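Local coordinates for protein osa (Shigella flexneri, PDB 4O7K) that suppresses the oncogenicity of Agrobacterium tumefaciens, acting as a plasmid-encoded fertility inhibition factor of the ParB/Srx superfamily, at residues L4-E14 against V85-D96; A75-L83 against T126-F136. The protein carries 1 engineered substitution. All coordinates share one frame; numbering follows the deposited sequence. Where two conformers were deposited one is given.

Contact 1: L4-E14 against V85-D96. Engineered in segment 4-14: W6 (natural residue Arg).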
loop_
_atom_site.group_PDB
_atom_site.type_symbol
_atom_site.label_atom_id
_atom_site.label_comp_id
_atom_site.label_asym_id
_atom_site.label_seq_id
_atom_site.Cartn_x
_atom_site.Cartn_y
_atom_site.Cartn_z
ATOM N N LEU A 4 1.885 -27.106 1.436
ATOM C CA LEU A 4 1.217 -26.316 0.410
ATOM C C LEU A 4 -0.305 -26.262 0.553
ATOM O O LEU A 4 -0.910 -25.206 0.374
ATOM C CB LEU A 4 1.581 -26.869 -0.974
ATOM C CG LEU A 4 1.045 -26.131 -2.200
ATOM C CD1 LEU A 4 1.506 -24.680 -2.185
ATOM C CD2 LEU A 4 1.500 -26.821 -3.470
ATOM N N LEU A 5 -0.928 -27.396 0.849
ATOM C CA LEU A 5 -2.382 -27.432 0.967
ATOM C C LEU A 5 -2.827 -26.506 2.089
ATOM O O LEU A 5 -3.778 -25.735 1.941
ATOM C CB LEU A 5 -2.876 -28.854 1.225
ATOM C CG LEU A 5 -4.390 -28.949 1.404
ATOM C CD1 LEU A 5 -5.088 -28.521 0.115
ATOM C CD2 LEU A 5 -4.795 -30.362 1.803
ATOM N N TRP A 6 -2.121 -26.609 3.209
ATOM C CA TRP A 6 -2.343 -25.743 4.364
ATOM C C TRP A 6 -2.269 -24.278 3.954
ATOM O O TRP A 6 -3.175 -23.492 4.240
ATOM C CB TRP A 6 -1.315 -26.036 5.468
ATOM C CG TRP A 6 -1.335 -25.055 6.630
ATOM C CD1 TRP A 6 -0.898 -23.758 6.621
ATOM C CD2 TRP A 6 -1.782 -25.311 7.971
ATOM N NE1 TRP A 6 -1.067 -23.188 7.859
ATOM C CE2 TRP A 6 -1.606 -24.120 8.708
ATOM C CE3 TRP A 6 -2.319 -26.429 8.620
ATOM C CZ2 TRP A 6 -1.948 -24.013 10.058
ATOM C CZ3 TRP A 6 -2.660 -26.321 9.961
ATOM C CH2 TRP A 6 -2.473 -25.121 10.665
ATOM N N ARG A 7 -1.183 -23.920 3.286
ATOM C CA ARG A 7 -0.943 -22.532 2.928
ATOM C C ARG A 7 -1.951 -22.017 1.901
ATOM O O ARG A 7 -2.397 -20.876 1.990
ATOM C CB ARG A 7 0.499 -22.368 2.438
ATOM C CG ARG A 7 1.500 -22.463 3.592
ATOM C CD ARG A 7 2.905 -22.026 3.196
ATOM N NE ARG A 7 3.658 -23.114 2.585
ATOM C CZ ARG A 7 3.938 -23.198 1.288
ATOM N NH1 ARG A 7 3.531 -22.248 0.456
ATOM N NH2 ARG A 7 4.628 -24.235 0.823
ATOM N N ARG A 8 -2.346 -22.863 0.957
ATOM C CA ARG A 8 -3.367 -22.472 -0.016
ATOM C C ARG A 8 -4.741 -22.294 0.620
ATOM O O ARG A 8 -5.477 -21.374 0.273
ATOM C CB ARG A 8 -3.463 -23.498 -1.149
ATOM C CG ARG A 8 -2.241 -23.529 -2.044
ATOM C CD ARG A 8 -2.629 -23.863 -3.465
ATOM N NE ARG A 8 -1.887 -25.008 -3.969
ATOM C CZ ARG A 8 -1.818 -25.341 -5.251
ATOM N NH1 ARG A 8 -1.119 -26.405 -5.625
ATOM N NH2 ARG A 8 -2.447 -24.606 -6.158
ATOM N N CYS A 9 -5.099 -23.193 1.527
ATOM C CA CYS A 9 -6.412 -23.114 2.156
ATOM C C CYS A 9 -6.509 -21.863 3.021
ATOM O O CYS A 9 -7.540 -21.187 3.046
ATOM C CB CYS A 9 -6.690 -24.363 2.987
ATOM S SG CYS A 9 -7.024 -25.861 2.023
ATOM N N ARG A 10 -5.419 -21.554 3.715
ATOM C CA ARG A 10 -5.365 -20.389 4.592
ATOM C C ARG A 10 -5.545 -19.104 3.791
ATOM O O ARG A 10 -6.322 -18.219 4.169
ATOM C CB ARG A 10 -4.038 -20.351 5.352
ATOM C CG ARG A 10 -4.099 -19.594 6.660
ATOM C CD ARG A 10 -2.896 -19.923 7.538
ATOM N NE ARG A 10 -3.174 -19.704 8.956
ATOM C CZ ARG A 10 -2.334 -19.114 9.803
ATOM N NH1 ARG A 10 -1.151 -18.684 9.378
ATOM N NH2 ARG A 10 -2.676 -18.950 11.076
ATOM N N ALA A 11 -4.822 -19.016 2.678
ATOM C CA ALA A 11 -4.897 -17.856 1.795
ATOM C C ALA A 11 -6.307 -17.681 1.236
ATOM O O ALA A 11 -6.847 -16.566 1.194
ATOM C CB ALA A 11 -3.884 -17.991 0.658
ATOM N N TRP A 12 -6.893 -18.793 0.813
ATOM C CA TRP A 12 -8.241 -18.816 0.279
ATOM C C TRP A 12 -9.236 -18.224 1.281
ATOM O O TRP A 12 -10.061 -17.376 0.932
ATOM C CB TRP A 12 -8.635 -20.253 -0.078
ATOM C CG TRP A 12 -9.955 -20.350 -0.773
ATOM C CD1 TRP A 12 -10.167 -20.380 -2.118
ATOM C CD2 TRP A 12 -11.243 -20.435 -0.159
ATOM N NE1 TRP A 12 -11.508 -20.476 -2.380
ATOM C CE2 TRP A 12 -12.192 -20.501 -1.193
ATOM C CE3 TRP A 12 -11.692 -20.443 1.171
ATOM C CZ2 TRP A 12 -13.558 -20.592 -0.944
ATOM C CZ3 TRP A 12 -13.043 -20.531 1.413
ATOM C CH2 TRP A 12 -13.963 -20.608 0.362
ATOM N N LEU A 13 -9.147 -18.676 2.527
ATOM C CA LEU A 13 -10.074 -18.249 3.560
ATOM C C LEU A 13 -9.901 -16.760 3.870
ATOM O O LEU A 13 -10.880 -16.042 4.060
ATOM C CB LEU A 13 -9.879 -19.089 4.819
ATOM C CG LEU A 13 -10.455 -20.504 4.756
ATOM C CD1 LEU A 13 -9.867 -21.339 5.875
ATOM C CD2 LEU A 13 -11.973 -20.492 4.819
ATOM N N GLU A 14 -8.654 -16.301 3.886
ATOM C CA GLU A 14 -8.368 -14.888 4.125
ATOM C C GLU A 14 -8.914 -14.007 3.005
ATOM O O GLU A 14 -9.499 -12.963 3.266
ATOM C CB GLU A 14 -6.867 -14.652 4.291
ATOM C CG GLU A 14 -6.497 -13.190 4.640
ATOM C CD GLU A 14 -6.821 -12.793 6.087
ATOM O OE1 GLU A 14 -7.701 -13.423 6.717
ATOM O OE2 GLU A 14 -6.184 -11.839 6.594
ATOM N N VAL A 85 0.759 -18.414 -3.079
ATOM C CA VAL A 85 1.507 -18.700 -1.853
ATOM C C VAL A 85 2.971 -19.082 -2.060
ATOM O O VAL A 85 3.746 -19.123 -1.100
ATOM C CB VAL A 85 0.838 -19.832 -1.047
ATOM C CG1 VAL A 85 -0.493 -19.364 -0.486
ATOM C CG2 VAL A 85 0.663 -21.066 -1.905
ATOM N N GLU A 86 3.358 -19.356 -3.299
ATOM C CA GLU A 86 4.707 -19.853 -3.556
ATOM C C GLU A 86 5.641 -18.769 -4.079
ATOM O O GLU A 86 6.858 -18.903 -4.002
ATOM C CB GLU A 86 4.651 -21.026 -4.532
ATOM C CG GLU A 86 3.309 -21.740 -4.512
ATOM C CD GLU A 86 3.245 -22.909 -5.467
ATOM O OE1 GLU A 86 4.063 -23.842 -5.320
ATOM O OE2 GLU A 86 2.369 -22.895 -6.356
ATOM N N ASP A 87 5.062 -17.691 -4.596
ATOM C CA ASP A 87 5.826 -16.552 -5.095
ATOM C C ASP A 87 6.863 -16.087 -4.069
ATOM O O ASP A 87 6.600 -16.100 -2.871
ATOM C CB ASP A 87 4.869 -15.399 -5.432
ATOM C CG ASP A 87 5.386 -14.509 -6.548
ATOM O OD1 ASP A 87 6.382 -13.789 -6.320
ATOM O OD2 ASP A 87 4.781 -14.517 -7.643
ATOM N N SER A 88 8.038 -15.673 -4.525
ATOM C CA SER A 88 8.990 -15.078 -3.602
ATOM C C SER A 88 8.416 -13.783 -2.985
ATOM O O SER A 88 8.862 -13.335 -1.925
ATOM C CB SER A 88 10.311 -14.772 -4.302
ATOM O OG SER A 88 10.206 -13.586 -5.071
ATOM N N GLN A 89 7.445 -13.177 -3.662
ATOM C CA GLN A 89 6.775 -11.987 -3.122
ATOM C C GLN A 89 5.460 -12.346 -2.445
ATOM O O GLN A 89 4.641 -11.467 -2.188
ATOM C CB GLN A 89 6.532 -10.949 -4.225
ATOM C CG GLN A 89 7.822 -10.464 -4.880
ATOM C CD GLN A 89 7.668 -9.164 -5.663
ATOM O OE1 GLN A 89 8.642 -8.444 -5.886
ATOM N NE2 GLN A 89 6.448 -8.868 -6.092
ATOM N N ALA A 90 5.260 -13.631 -2.155
ATOM C CA ALA A 90 4.036 -14.094 -1.490
ATOM C C ALA A 90 3.705 -13.259 -0.249
ATOM O O ALA A 90 4.570 -12.952 0.562
ATOM C CB ALA A 90 4.153 -15.552 -1.103
ATOM N N CYS A 91 2.443 -12.896 -0.110
ATOM C CA CYS A 91 2.020 -12.078 1.024
ATOM C C CYS A 91 1.703 -12.933 2.243
ATOM O O CYS A 91 0.850 -13.822 2.173
ATOM C CB CYS A 91 0.804 -11.258 0.640
ATOM S SG CYS A 91 0.282 -10.139 1.929
ATOM N N PRO A 92 2.402 -12.686 3.365
ATOM C CA PRO A 92 2.038 -13.354 4.620
ATOM C C PRO A 92 0.645 -12.925 5.082
ATOM O O PRO A 92 0.184 -11.856 4.674
ATOM C CB PRO A 92 3.106 -12.866 5.616
ATOM C CG PRO A 92 4.194 -12.258 4.779
ATOM C CD PRO A 92 3.524 -11.746 3.541
ATOM N N LEU A 93 -0.023 -13.731 5.905
ATOM C CA LEU A 93 -1.208 -13.238 6.594
ATOM C C LEU A 93 -0.798 -12.061 7.470
ATOM O O LEU A 93 0.335 -12.005 7.949
ATOM C CB LEU A 93 -1.863 -14.318 7.456
ATOM C CG LEU A 93 -2.530 -15.527 6.794
ATOM C CD1 LEU A 93 -3.209 -16.359 7.866
ATOM C CD2 LEU A 93 -3.528 -15.107 5.726
ATOM N N LYS A 94 -1.722 -11.130 7.669
ATOM C CA LYS A 94 -1.494 -9.973 8.530
ATOM C C LYS A 94 -0.875 -10.374 9.867
ATOM O O LYS A 94 0.137 -9.817 10.277
ATOM C CB LYS A 94 -2.807 -9.231 8.764
ATOM C CG LYS A 94 -2.807 -7.818 8.251
ATOM C CD LYS A 94 -4.218 -7.352 7.883
ATOM C CE LYS A 94 -5.066 -7.068 9.102
ATOM N NZ LYS A 94 -6.376 -6.458 8.703
ATOM N N GLN A 95 -1.455 -11.382 10.515
ATOM C CA GLN A 95 -0.968 -11.840 11.817
ATOM C C GLN A 95 0.492 -12.261 11.800
ATOM O O GLN A 95 1.142 -12.263 12.841
ATOM C CB GLN A 95 -1.826 -12.998 12.337
ATOM C CG GLN A 95 -1.991 -14.155 11.370
ATOM C CD GLN A 95 -2.986 -15.197 11.870
ATOM O OE1 GLN A 95 -2.608 -16.188 12.503
ATOM N NE2 GLN A 95 -4.268 -14.971 11.591
ATOM N N ASP A 96 1.010 -12.613 10.625
ATOM C CA ASP A 96 2.374 -13.108 10.528
ATOM C C ASP A 96 3.328 -12.075 9.958
ATOM O O ASP A 96 4.542 -12.286 9.931
ATOM C CB ASP A 96 2.419 -14.373 9.670
ATOM C CG ASP A 96 1.649 -15.516 10.289
ATOM O OD1 ASP A 96 1.707 -15.667 11.526
ATOM O OD2 ASP A 96 0.980 -16.256 9.541
#
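The helical turns of 4-14 meet a loop, and the two backbones come nearest where R8 CA and V85 CA lie 6.4 Å apart. V85 sits among L4, R7, R8 and A11 and uses both of its methyl groups. V85 CG1 rests 3.8 Å from A11 CB and also reaches the carbonyl oxygen of R7. V85 CG2 lies 3.7 Å from L4 CD1 and also touches CG of R8. With L4 CG anti to the backbone N (chi1 -177°) and chi2 at 58°, CD1 of L4 meets V85 and also brushes the carboxylate end of E86. This is surface packing of the N-terminal helix 4-24 on the loop that connects helices 73-81 and 103-112, in the region matching the plasmid fertility inhibition family. Between the two touching ends the loop swings away from the helix through a type I turn, D87 to A90, in which D87 OD1 accepts from Q89 N (2.9 Å), an Asx turn. It returns at L93, a forked side chain touching two helix residues. L93 CD1 lies over one face of the R10 guanidinium, offset toward its rim and 3.5 Å from R10 NH1, while CD2 packs on CB and CG of E14, whose OE2 is hydrogen-bonded to the hydroxyl of Y77. The extended R10 chain carries its guanidinium to D96: R10 NH1 and D96 OD2 form a salt bridge of 3.2 Å, with OD2 near the guanidinium plane but a weak hydrogen-bond angle of 127°.

Contact 2: A75-L83 against T126-F136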
loop_
_atom_site.group_PDB
_atom_site.type_symbol
_atom_site.label_atom_id
_atom_site.label_comp_id
_atom_site.label_asym_id
_atom_site.label_seq_id
_atom_site.Cartn_x
_atom_site.Cartn_y
_atom_site.Cartn_z
ATOM N N ALA A 75 -8.292 -3.904 -0.036
ATOM C CA ALA A 75 -8.308 -4.328 -1.437
ATOM C C ALA A 75 -6.893 -4.625 -1.924
ATOM O O ALA A 75 -6.670 -5.563 -2.700
ATOM C CB ALA A 75 -8.951 -3.277 -2.303
ATOM N N PHE A 76 -5.948 -3.806 -1.479
ATOM C CA PHE A 76 -4.544 -3.963 -1.845
ATOM C C PHE A 76 -4.022 -5.286 -1.298
ATOM O O PHE A 76 -3.364 -6.047 -2.013
ATOM C CB PHE A 76 -3.734 -2.778 -1.305
ATOM C CG PHE A 76 -2.272 -2.829 -1.634
ATOM C CD1 PHE A 76 -1.789 -2.255 -2.802
ATOM C CD2 PHE A 76 -1.372 -3.419 -0.760
ATOM C CE1 PHE A 76 -0.436 -2.275 -3.091
ATOM C CE2 PHE A 76 -0.019 -3.436 -1.042
ATOM C CZ PHE A 76 0.446 -2.870 -2.214
ATOM N N TYR A 77 -4.340 -5.535 -0.026
ATOM C CA TYR A 77 -4.009 -6.775 0.662
ATOM C C TYR A 77 -4.542 -7.973 -0.122
ATOM O O TYR A 77 -3.804 -8.919 -0.385
ATOM C CB TYR A 77 -4.590 -6.735 2.080
ATOM C CG TYR A 77 -4.323 -7.927 2.983
ATOM C CD1 TYR A 77 -3.244 -8.789 2.772
ATOM C CD2 TYR A 77 -5.156 -8.170 4.070
ATOM C CE1 TYR A 77 -3.021 -9.866 3.628
ATOM C CE2 TYR A 77 -4.947 -9.228 4.913
ATOM C CZ TYR A 77 -3.887 -10.075 4.696
ATOM O OH TYR A 77 -3.706 -11.121 5.561
ATOM N N ARG A 78 -5.819 -7.920 -0.493
ATOM C CA ARG A 78 -6.445 -8.998 -1.265
ATOM C C ARG A 78 -5.759 -9.245 -2.605
ATOM O O ARG A 78 -5.523 -10.392 -2.994
ATOM C CB ARG A 78 -7.922 -8.693 -1.502
ATOM C CG ARG A 78 -8.627 -9.718 -2.371
ATOM C CD ARG A 78 -10.096 -9.381 -2.565
ATOM N NE ARG A 78 -10.773 -10.402 -3.365
ATOM C CZ ARG A 78 -10.818 -10.402 -4.695
ATOM N NH1 ARG A 78 -10.230 -9.435 -5.385
ATOM N NH2 ARG A 78 -11.452 -11.371 -5.338
ATOM N N ALA A 79 -5.450 -8.168 -3.319
ATOM C CA ALA A 79 -4.792 -8.285 -4.619
ATOM C C ALA A 79 -3.387 -8.871 -4.473
ATOM O O ALA A 79 -2.912 -9.632 -5.332
ATOM C CB ALA A 79 -4.739 -6.927 -5.305
ATOM N N TRP A 80 -2.730 -8.534 -3.370
ATOM C CA TRP A 80 -1.396 -9.058 -3.075
ATOM C C TRP A 80 -1.468 -10.559 -2.782
ATOM O O TRP A 80 -0.651 -11.334 -3.272
ATOM C CB TRP A 80 -0.779 -8.296 -1.895
ATOM C CG TRP A 80 0.661 -8.588 -1.616
ATOM C CD1 TRP A 80 1.481 -9.478 -2.282
ATOM C CD2 TRP A 80 1.453 -8.013 -0.574
ATOM N NE1 TRP A 80 2.739 -9.468 -1.715
ATOM C CE2 TRP A 80 2.748 -8.583 -0.661
ATOM C CE3 TRP A 80 1.200 -7.061 0.434
ATOM C CZ2 TRP A 80 3.781 -8.231 0.203
ATOM C CZ3 TRP A 80 2.226 -6.710 1.291
ATOM C CH2 TRP A 80 3.506 -7.294 1.171
ATOM N N LEU A 81 -2.460 -10.967 -1.999
ATOM C CA LEU A 81 -2.674 -12.382 -1.732
ATOM C C LEU A 81 -2.943 -13.165 -3.023
ATOM O O LEU A 81 -2.686 -14.365 -3.090
ATOM C CB LEU A 81 -3.832 -12.575 -0.756
ATOM C CG LEU A 81 -3.529 -12.245 0.703
ATOM C CD1 LEU A 81 -4.821 -12.145 1.495
ATOM C CD2 LEU A 81 -2.604 -13.277 1.326
ATOM N N ALA A 82 -3.447 -12.483 -4.048
ATOM C CA ALA A 82 -3.764 -13.144 -5.314
ATOM C C ALA A 82 -2.503 -13.517 -6.112
ATOM O O ALA A 82 -2.576 -14.195 -7.141
ATOM C CB ALA A 82 -4.685 -12.263 -6.151
ATOM N N LEU A 83 -1.345 -13.084 -5.628
ATOM C CA LEU A 83 -0.086 -13.519 -6.193
ATOM C C LEU A 83 0.083 -15.018 -5.985
ATOM O O LEU A 83 0.784 -15.678 -6.739
ATOM C CB LEU A 83 1.095 -12.786 -5.563
ATOM C CG LEU A 83 1.655 -11.518 -6.187
ATOM C CD1 LEU A 83 3.059 -11.271 -5.631
ATOM C CD2 LEU A 83 1.656 -11.578 -7.702
ATOM N N THR A 126 -0.545 -6.961 -12.260
ATOM C CA THR A 126 -0.048 -8.105 -13.009
ATOM C C THR A 126 -1.145 -9.160 -13.115
ATOM O O THR A 126 -2.241 -8.993 -12.572
ATOM C CB THR A 126 1.249 -8.699 -12.360
ATOM O OG1 THR A 126 1.894 -9.605 -13.274
ATOM C CG2 THR A 126 0.953 -9.404 -11.039
ATOM N N MET A 127 -0.844 -10.242 -13.830
ATOM C CA MET A 127 -1.791 -11.326 -14.058
ATOM C C MET A 127 -1.172 -12.625 -13.551
ATOM O O MET A 127 -0.035 -12.949 -13.890
ATOM C CB MET A 127 -2.147 -11.422 -15.549
ATOM C CG MET A 127 -3.283 -12.382 -15.907
ATOM S SD MET A 127 -2.762 -14.108 -15.964
ATOM C CE MET A 127 -1.561 -14.041 -17.280
ATOM N N ILE A 128 -1.918 -13.349 -12.725
ATOM C CA ILE A 128 -1.457 -14.607 -12.152
ATOM C C ILE A 128 -2.559 -15.628 -12.330
ATOM O O ILE A 128 -3.680 -15.401 -11.882
ATOM C CB ILE A 128 -1.119 -14.482 -10.649
ATOM C CG1 ILE A 128 0.102 -13.574 -10.440
ATOM C CG2 ILE A 128 -0.883 -15.861 -10.039
ATOM C CD1 ILE A 128 1.411 -14.139 -10.967
ATOM N N LEU A 129 -2.247 -16.730 -13.017
ATOM C CA LEU A 129 -3.212 -17.808 -13.253
ATOM C C LEU A 129 -4.567 -17.288 -13.708
ATOM O O LEU A 129 -5.609 -17.701 -13.200
ATOM C CB LEU A 129 -3.380 -18.658 -11.990
ATOM C CG LEU A 129 -2.111 -19.414 -11.591
ATOM C CD1 LEU A 129 -2.348 -20.214 -10.320
ATOM C CD2 LEU A 129 -1.631 -20.317 -12.728
ATOM N N GLY A 130 -4.549 -16.348 -14.638
ATOM C CA GLY A 130 -5.779 -15.808 -15.175
ATOM C C GLY A 130 -6.521 -14.824 -14.290
ATOM O O GLY A 130 -7.671 -14.508 -14.584
ATOM N N HIS A 131 -5.900 -14.333 -13.215
ATOM C CA HIS A 131 -6.557 -13.290 -12.414
ATOM C C HIS A 131 -5.663 -12.093 -12.092
ATOM O O HIS A 131 -4.436 -12.150 -12.186
ATOM C CB HIS A 131 -7.129 -13.868 -11.104
ATOM C CG HIS A 131 -6.121 -14.540 -10.221
ATOM N ND1 HIS A 131 -6.033 -15.908 -10.102
ATOM C CD2 HIS A 131 -5.176 -14.031 -9.388
ATOM C CE1 HIS A 131 -5.072 -16.219 -9.246
ATOM N NE2 HIS A 131 -4.533 -15.099 -8.805
ATOM N N PHE A 132 -6.306 -10.994 -11.727
ATOM C CA PHE A 132 -5.601 -9.772 -11.383
ATOM C C PHE A 132 -4.816 -9.943 -10.083
ATOM O O PHE A 132 -5.290 -10.582 -9.146
ATOM C CB PHE A 132 -6.583 -8.606 -11.248
ATOM C CG PHE A 132 -5.917 -7.313 -10.940
ATOM C CD1 PHE A 132 -5.419 -6.521 -11.961
ATOM C CD2 PHE A 132 -5.739 -6.901 -9.622
ATOM C CE1 PHE A 132 -4.776 -5.332 -11.681
ATOM C CE2 PHE A 132 -5.097 -5.718 -9.338
ATOM C CZ PHE A 132 -4.615 -4.928 -10.372
ATOM N N ALA A 133 -3.622 -9.359 -10.028
ATOM C CA ALA A 133 -2.860 -9.323 -8.791
ATOM C C ALA A 133 -1.949 -8.103 -8.757
ATOM O O ALA A 133 -1.789 -7.408 -9.755
ATOM C CB ALA A 133 -2.033 -10.614 -8.622
ATOM N N VAL A 134 -1.364 -7.838 -7.594
ATOM C CA VAL A 134 -0.354 -6.792 -7.508
ATOM C C VAL A 134 0.982 -7.390 -7.097
ATOM O O VAL A 134 1.053 -8.319 -6.290
ATOM C CB VAL A 134 -0.748 -5.664 -6.524
ATOM C CG1 VAL A 134 -2.022 -4.985 -6.982
ATOM C CG2 VAL A 134 -0.913 -6.196 -5.122
ATOM N N CYS A 135 2.047 -6.873 -7.699
ATOM C CA CYS A 135 3.398 -7.307 -7.373
ATOM C C CYS A 135 4.253 -6.058 -7.146
ATOM O O CYS A 135 3.769 -4.925 -7.289
ATOM C CB CYS A 135 3.991 -8.203 -8.487
ATOM S SG CYS A 135 4.098 -7.391 -10.106
ATOM N N PHE A 136 5.520 -6.272 -6.802
ATOM C CA PHE A 136 6.350 -5.198 -6.274
ATOM C C PHE A 136 7.650 -5.009 -7.020
ATOM O O PHE A 136 8.306 -5.976 -7.425
ATOM C CB PHE A 136 6.673 -5.455 -4.799
ATOM C CG PHE A 136 5.496 -5.337 -3.884
ATOM C CD1 PHE A 136 4.573 -6.361 -3.781
ATOM C CD2 PHE A 136 5.327 -4.201 -3.093
ATOM C CE1 PHE A 136 3.498 -6.254 -2.934
ATOM C CE2 PHE A 136 4.247 -4.088 -2.242
ATOM C CZ PHE A 136 3.337 -5.109 -2.144
#
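The carbonyl oxygen of A79 is approached by three groups: the backbone N of V134 donates to A79 O at 3.3 Å from well above the carbonyl plane, the CA of A133 adds a CA-H...O contact, and A82 N contributes a weak bond from within its own segment. The shortest polar bond follows at A82 O, which receives NE2 of H131 at 2.7 Å. This bond lies in the imidazole plane and meets a lone pair of the oxygen, which fixes the rotation of the ring. I128 CG2 packs beside the same oxygen.

These bonds hold A79, in the last part of the helix, and the following A82 against the hairpin of strands 118-128 and 131-136, closed by a type I' turn from I128 to H131. Helix 75-81 and strand 131-136 cross at nearly a right angle (-97°), their axes 5.9 Å apart. A79 CA and A133 CA are separated by 4.7 Å, an approach consistent with two small side chains. V134 places CG1 on A79 CB, and CG2 beside W80 and over one face of the F76 ring. L83 packs on I128 and A133, its CD2 touching I128 CG1 at 3.7 Å.

F136 turns an edge onto the W80 indole, its CE1 over the centre and 3.3 Å from W80 CE2, the planes 52° apart. Its CZ also meets CZ of F76, completing an aromatic cluster. The oxygen of V134, buried against L83 CG, has no hydrogen-bonding partner, a local polar cost set within an interface otherwise dominated by apolar and aromatic packing.

Contacts 1 and 2 illustrate how a helix and the loop that follows it can carry neighbouring interfaces. Their centres lie 12 Å apart on the same side of the chain's centre, and their segments alternate in sequence: 4-14, 75-83, 85-96, 126-136. Helix 73-81 packs on the hairpin in contact 2, and the chain leaving it becomes the loop of contact 1. Two probable hydrogen bonds join them directly: E14 OE2 with Y77 OH, and W80 NE1 with the carbonyl oxygen of Q89. The N-terminal helix 4-24 is thereby tied, through helix 73-81 and its following loop, to the edge of the five-stranded mixed sheet.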